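Local coordinates for electron transfer flavoprotein, beta subunit (PDB 7KOE) that binds flavin-adenine dinucleotide and probably transfers electrons as the beta subunit of an electron transfer flavoprotein, at residues A[152-157]-A[189-194]; A[161-166]-A[173-178]. One frame throughout, in Å; residues are numbered along the deposited sequence.

Contact 1: residues A[152-157]-A[189-194]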
loop_
_atom_site.group_PDB
_atom_site.type_symbol
_atom_site.label_atom_id
_atom_site.label_comp_id
_atom_site.label_asym_id
_atom_site.label_seq_id
_atom_site.Cartn_x
_atom_site.Cartn_y
_atom_site.Cartn_z
ATOM N N GLY A 152 -22.999 -25.993 -45.877
ATOM C CA GLY A 152 -22.662 -26.673 -47.111
ATOM C C GLY A 152 -22.681 -25.729 -48.289
ATOM O O GLY A 152 -23.204 -26.079 -49.354
ATOM N N TYR A 153 -22.139 -24.531 -48.116
ATOM C CA TYR A 153 -22.150 -23.509 -49.148
ATOM C C TYR A 153 -20.786 -23.425 -49.817
ATOM O O TYR A 153 -19.786 -23.936 -49.312
ATOM C CB TYR A 153 -22.521 -22.145 -48.562
ATOM C CG TYR A 153 -23.978 -21.961 -48.186
ATOM C CD1 TYR A 153 -24.929 -22.933 -48.472
ATOM C CD2 TYR A 153 -24.398 -20.802 -47.546
ATOM C CE1 TYR A 153 -26.251 -22.763 -48.120
ATOM C CE2 TYR A 153 -25.718 -20.620 -47.196
ATOM C CZ TYR A 153 -26.639 -21.604 -47.483
ATOM O OH TYR A 153 -27.956 -21.425 -47.135
ATOM N N ALA A 154 -20.760 -22.765 -50.967
ATOM C CA ALA A 154 -19.513 -22.549 -51.685
ATOM C C ALA A 154 -18.684 -21.495 -50.966
ATOM O O ALA A 154 -19.139 -20.368 -50.770
ATOM C CB ALA A 154 -19.804 -22.115 -53.115
ATOM N N LEU A 155 -17.467 -21.851 -50.575
ATOM C CA LEU A 155 -16.586 -20.923 -49.881
ATOM C C LEU A 155 -15.734 -20.184 -50.900
ATOM O O LEU A 155 -14.822 -20.766 -51.494
ATOM C CB LEU A 155 -15.695 -21.649 -48.882
ATOM C CG LEU A 155 -14.717 -20.716 -48.177
ATOM C CD1 LEU A 155 -15.456 -19.772 -47.257
ATOM C CD2 LEU A 155 -13.697 -21.508 -47.418
ATOM N N GLY A 156 -16.028 -18.910 -51.110
ATOM C CA GLY A 156 -15.090 -18.066 -51.813
ATOM C C GLY A 156 -14.371 -17.171 -50.836
ATOM O O GLY A 156 -14.911 -16.147 -50.420
ATOM N N ALA A 157 -13.154 -17.533 -50.466
ATOM C CA ALA A 157 -12.415 -16.792 -49.461
ATOM C C ALA A 157 -11.402 -15.872 -50.121
ATOM O O ALA A 157 -11.022 -16.069 -51.274
ATOM C CB ALA A 157 -11.722 -17.747 -48.490
ATOM N N LEU A 189 -24.273 -19.676 -55.940
ATOM C CA LEU A 189 -25.072 -19.242 -54.806
ATOM C C LEU A 189 -26.028 -20.360 -54.390
ATOM O O LEU A 189 -26.599 -21.037 -55.249
ATOM C CB LEU A 189 -25.856 -17.976 -55.144
ATOM C CG LEU A 189 -25.051 -16.711 -55.451
ATOM C CD1 LEU A 189 -25.953 -15.494 -55.392
ATOM C CD2 LEU A 189 -23.869 -16.548 -54.510
ATOM N N PRO A 190 -26.231 -20.580 -53.081
ATOM C CA PRO A 190 -25.765 -19.847 -51.898
ATOM C C PRO A 190 -24.298 -20.057 -51.552
ATOM O O PRO A 190 -23.842 -21.191 -51.462
ATOM C CB PRO A 190 -26.645 -20.405 -50.779
ATOM C CG PRO A 190 -27.720 -21.186 -51.452
ATOM C CD PRO A 190 -27.108 -21.691 -52.696
ATOM N N ALA A 191 -23.577 -18.956 -51.365
ATOM C CA ALA A 191 -22.147 -18.982 -51.118
ATOM C C ALA A 191 -21.832 -18.232 -49.836
ATOM O O ALA A 191 -22.640 -17.456 -49.331
ATOM C CB ALA A 191 -21.369 -18.365 -52.280
ATOM N N VAL A 192 -20.639 -18.477 -49.312
ATOM C CA VAL A 192 -20.138 -17.781 -48.136
ATOM C C VAL A 192 -18.865 -17.069 -48.566
ATOM O O VAL A 192 -17.814 -17.695 -48.733
ATOM C CB VAL A 192 -19.883 -18.727 -46.960
ATOM C CG1 VAL A 192 -19.226 -17.987 -45.808
ATOM C CG2 VAL A 192 -21.181 -19.341 -46.505
ATOM N N LEU A 193 -18.956 -15.762 -48.769
ATOM C CA LEU A 193 -17.781 -15.001 -49.142
ATOM C C LEU A 193 -16.953 -14.668 -47.908
ATOM O O LEU A 193 -17.373 -14.866 -46.768
ATOM C CB LEU A 193 -18.175 -13.727 -49.878
ATOM C CG LEU A 193 -18.675 -13.921 -51.304
ATOM C CD1 LEU A 193 -18.935 -12.597 -51.975
ATOM C CD2 LEU A 193 -17.651 -14.681 -52.069
ATOM N N THR A 194 -15.752 -14.164 -48.152
ATOM C CA THR A 194 -14.826 -13.809 -47.084
ATOM C C THR A 194 -13.958 -12.689 -47.636
ATOM O O THR A 194 -13.090 -12.929 -48.479
ATOM C CB THR A 194 -14.010 -15.021 -46.645
ATOM O OG1 THR A 194 -14.866 -15.956 -45.979
ATOM C CG2 THR A 194 -12.912 -14.643 -45.709
#

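Contact 2: residues A[161-166]-A[173-178]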
loop_
_atom_site.group_PDB
_atom_site.type_symbol
_atom_site.label_atom_id
_atom_site.label_comp_id
_atom_site.label_asym_id
_atom_site.label_seq_id
_atom_site.Cartn_x
_atom_site.Cartn_y
_atom_site.Cartn_z
ATOM N N ARG A 161 -12.049 -8.954 -55.834
ATOM C CA ARG A 161 -12.945 -8.287 -56.762
ATOM C C ARG A 161 -14.243 -9.068 -56.866
ATOM O O ARG A 161 -14.309 -10.254 -56.542
ATOM C CB ARG A 161 -12.313 -8.135 -58.147
ATOM C CG ARG A 161 -11.629 -6.807 -58.372
ATOM C CD ARG A 161 -11.221 -6.649 -59.822
ATOM N NE ARG A 161 -10.234 -7.646 -60.218
ATOM C CZ ARG A 161 -8.923 -7.501 -60.060
ATOM N NH1 ARG A 161 -8.438 -6.395 -59.513
ATOM N NH2 ARG A 161 -8.096 -8.461 -60.449
ATOM N N ILE A 162 -15.282 -8.376 -57.314
ATOM C CA ILE A 162 -16.583 -8.966 -57.602
ATOM C C ILE A 162 -16.922 -8.558 -59.027
ATOM O O ILE A 162 -17.014 -7.361 -59.326
ATOM C CB ILE A 162 -17.664 -8.494 -56.622
ATOM C CG1 ILE A 162 -17.353 -8.935 -55.189
ATOM C CG2 ILE A 162 -19.011 -9.010 -57.055
ATOM C CD1 ILE A 162 -17.590 -10.396 -54.915
ATOM N N GLU A 163 -17.010 -9.548 -59.918
ATOM C CA GLU A 163 -17.281 -9.275 -61.354
ATOM C C GLU A 163 -18.784 -9.364 -61.624
ATOM O O GLU A 163 -19.488 -8.367 -61.386
ATOM C CB GLU A 163 -16.510 -10.260 -62.231
ATOM C CG GLU A 163 -15.179 -10.678 -61.638
ATOM C CD GLU A 163 -14.168 -9.550 -61.529
ATOM O OE1 GLU A 163 -14.528 -8.491 -60.982
ATOM O OE2 GLU A 163 -13.027 -9.735 -61.994
ATOM N N GLU A 164 -19.240 -10.521 -62.111
ATOM C CA GLU A 164 -20.676 -10.718 -62.432
ATOM C C GLU A 164 -21.388 -11.358 -61.237
ATOM O O GLU A 164 -21.101 -12.530 -60.938
ATOM C CB GLU A 164 -20.823 -11.591 -63.680
ATOM C CG GLU A 164 -19.539 -11.720 -64.481
ATOM C CD GLU A 164 -19.649 -12.595 -65.718
ATOM O OE1 GLU A 164 -19.928 -12.049 -66.804
ATOM O OE2 GLU A 164 -19.457 -13.821 -65.592
ATOM N N ILE A 165 -22.271 -10.602 -60.580
ATOM C CA ILE A 165 -23.057 -11.135 -59.429
ATOM C C ILE A 165 -24.448 -11.499 -59.961
ATOM O O ILE A 165 -25.444 -11.006 -59.401
ATOM C CB ILE A 165 -23.116 -10.111 -58.278
ATOM C CG1 ILE A 165 -24.028 -10.574 -57.139
ATOM C CG2 ILE A 165 -23.511 -8.737 -58.797
ATOM C CD1 ILE A 165 -24.344 -12.050 -57.162
ATOM N N ASP A 166 -24.482 -12.323 -61.015
ATOM C CA ASP A 166 -25.733 -12.770 -61.689
ATOM C C ASP A 166 -26.791 -13.164 -60.654
ATOM O O ASP A 166 -26.625 -14.213 -60.005
ATOM C CB ASP A 166 -25.456 -13.915 -62.666
ATOM C CG ASP A 166 -25.204 -13.445 -64.088
ATOM O OD1 ASP A 166 -24.098 -13.702 -64.601
ATOM O OD2 ASP A 166 -26.116 -12.827 -64.669
ATOM N N VAL A 173 -19.122 -14.421 -59.923
ATOM C CA VAL A 173 -17.690 -14.518 -60.178
ATOM C C VAL A 173 -16.953 -13.584 -59.230
ATOM O O VAL A 173 -17.157 -12.365 -59.250
ATOM C CB VAL A 173 -17.347 -14.213 -61.643
ATOM C CG1 VAL A 173 -15.853 -14.019 -61.811
ATOM C CG2 VAL A 173 -17.788 -15.364 -62.508
ATOM N N ILE A 174 -16.103 -14.169 -58.396
ATOM C CA ILE A 174 -15.229 -13.432 -57.504
ATOM C C ILE A 174 -13.811 -13.550 -58.042
ATOM O O ILE A 174 -13.554 -14.242 -59.021
ATOM C CB ILE A 174 -15.318 -13.954 -56.063
ATOM C CG1 ILE A 174 -14.668 -15.332 -55.976
ATOM C CG2 ILE A 174 -16.758 -14.048 -55.642
ATOM C CD1 ILE A 174 -14.212 -15.710 -54.602
ATOM N N VAL A 175 -12.883 -12.840 -57.407
ATOM C CA VAL A 175 -11.453 -12.975 -57.686
ATOM C C VAL A 175 -10.784 -13.250 -56.342
ATOM O O VAL A 175 -10.458 -12.330 -55.588
ATOM C CB VAL A 175 -10.856 -11.741 -58.372
ATOM C CG1 VAL A 175 -9.389 -11.936 -58.635
ATOM C CG2 VAL A 175 -11.550 -11.475 -59.684
ATOM N N ARG A 176 -10.601 -14.527 -56.023
ATOM C CA ARG A 176 -9.963 -14.928 -54.778
ATOM C C ARG A 176 -8.457 -14.739 -54.881
ATOM O O ARG A 176 -7.846 -15.086 -55.891
ATOM C CB ARG A 176 -10.298 -16.389 -54.468
ATOM C CG ARG A 176 -9.207 -17.170 -53.738
ATOM C CD ARG A 176 -9.395 -18.660 -53.840
ATOM N NE ARG A 176 -10.514 -19.135 -53.041
ATOM C CZ ARG A 176 -10.985 -20.374 -53.096
ATOM N NH1 ARG A 176 -10.430 -21.255 -53.916
ATOM N NH2 ARG A 176 -12.009 -20.733 -52.336
ATOM N N ARG A 177 -7.858 -14.176 -53.838
ATOM C CA ARG A 177 -6.408 -14.083 -53.753
ATOM C C ARG A 177 -5.840 -15.348 -53.128
ATOM O O ARG A 177 -6.286 -15.774 -52.060
ATOM C CB ARG A 177 -5.989 -12.871 -52.928
ATOM C CG ARG A 177 -4.530 -12.861 -52.540
ATOM C CD ARG A 177 -4.243 -11.751 -51.571
ATOM N NE ARG A 177 -4.158 -10.459 -52.235
ATOM C CZ ARG A 177 -3.024 -9.918 -52.663
ATOM N NH1 ARG A 177 -1.881 -10.566 -52.501
ATOM N NH2 ARG A 177 -3.035 -8.735 -53.259
ATOM N N LEU A 178 -4.860 -15.941 -53.793
ATOM C CA LEU A 178 -4.051 -17.011 -53.232
ATOM C C LEU A 178 -2.592 -16.574 -53.242
ATOM O O LEU A 178 -2.267 -15.434 -53.577
ATOM C CB LEU A 178 -4.258 -18.315 -54.004
ATOM C CG LEU A 178 -5.639 -18.941 -53.819
ATOM C CD1 LEU A 178 -5.730 -20.259 -54.552
ATOM C CD2 LEU A 178 -5.954 -19.128 -52.346
#

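Contact 1: residues A[152-157]-A[189-194]
Y153 lays one ring face against P190. The proline CB sits over the ring centre, 3.5 Å from the centroid and 12° off the ring normal, which is a CH-pi contact. The two side chains cross at about a right angle. The CG of Y153 stands anti to its carbonyl carbon (chi1 -73°), which carries the ring onto P190, just ahead of strand 191-195. At the ring edge, near its plane, CG2 of V192 comes to 3.7 Å from CD2 of Y153. The hydroxyl of Y153 is hydrogen-bonded to K125.

Backbone bonds hold the two strands in parallel register. The straightest runs from V192 N to A154 O at 2.8 Å. G156 N reaches V192 O at 3.2 Å, from above the carbonyl plane. The bond from A154 N to P190 O is weak. L193 CA adds a CA-H...O contact to G156 O.

Side chains fill in around the backbone. The CB atoms of A154 and A191 meet at 4.1 Å on one face of the sheet. On the other face, CD1 of L155 comes to 3.5 Å from V192 O, and helix 143-150 packs against both L155 and V192. A157 meets T194 through their CB atoms, 4.0 Å apart.

A cis peptide bond precedes P190, and a Schellman motif at G152 ends the helix before Y153. Strands 154-162 and 191-195 are neighbouring parallel strands in the core sheet of the FAD-binding domain, with strand 128-132 beyond 191-195. The T194 side chain lies about 6 Å from the bound FAD.

Contact 2: residues A[161-166]-A[173-178]
V173 begins the pairing with two backbone bonds to the turn side of the hairpin. Its N donates to E164 O at 2.9 Å. Its O accepts from E163 N, also at 2.9 Å and nearly along the C=O axis. The side chain of V173 is straddled by two glutamates. CG1 meets CG of E163, while CG2 lies 3.8 Å from OE2 of E164, whose carboxylate forms a salt bridge with R186.

I174 pairs with I162 as a non-hydrogen-bonded antiparallel pair. CG2 of I174 touches CD1 of I162 at 3.8 Å, and the two side chains cross at a slant. L193 packs against both.

V175 returns to the face that carries R161. Its N donates to R161 O at 3.1 Å, bent to 139° and from above the carbonyl plane. The side chains of V175 and R161 run alongside each other, with R161 CB 3.8 Å from V175 CG2. E163 bends at chi2 (-66°), bringing its carboxylate beside V175 CG2 and to the edge of the R161 guanidinium, in its plane. The salt bridge there is long. Replacing E163 with an alanine removes the carboxylate and is likely to cost R161 this distant partner and to uncover methyls of V173 and V175.

Together the segments form a beta hairpin, in which strands 154-162 and 171-177 run antiparallel within the mixed sheet, between strands 191-195 and 181-188, away from the FAD site.

From the N terminus, the chain leaves helix 143-150 and enters strand 154-162, which serves both contacts. Its first half belongs to contact 1 and its far end to contact 2. The chain then turns back into strand 171-177, and contact 2 closes this short hairpin. Strand 181-188 follows, antiparallel to strand 171-177. Strand 191-195 finally returns beside the start of strand 154-162, and contact 1 closes the larger loop. Contact 2 is therefore nested inside contact 1. G156 CA meets I174 CD1 where the two join, and R176 reaches back to L155 O. Because strand 154-162 pairs with both 191-195 and 171-177, the antiparallel hairpin joins the parallel core in one sheet.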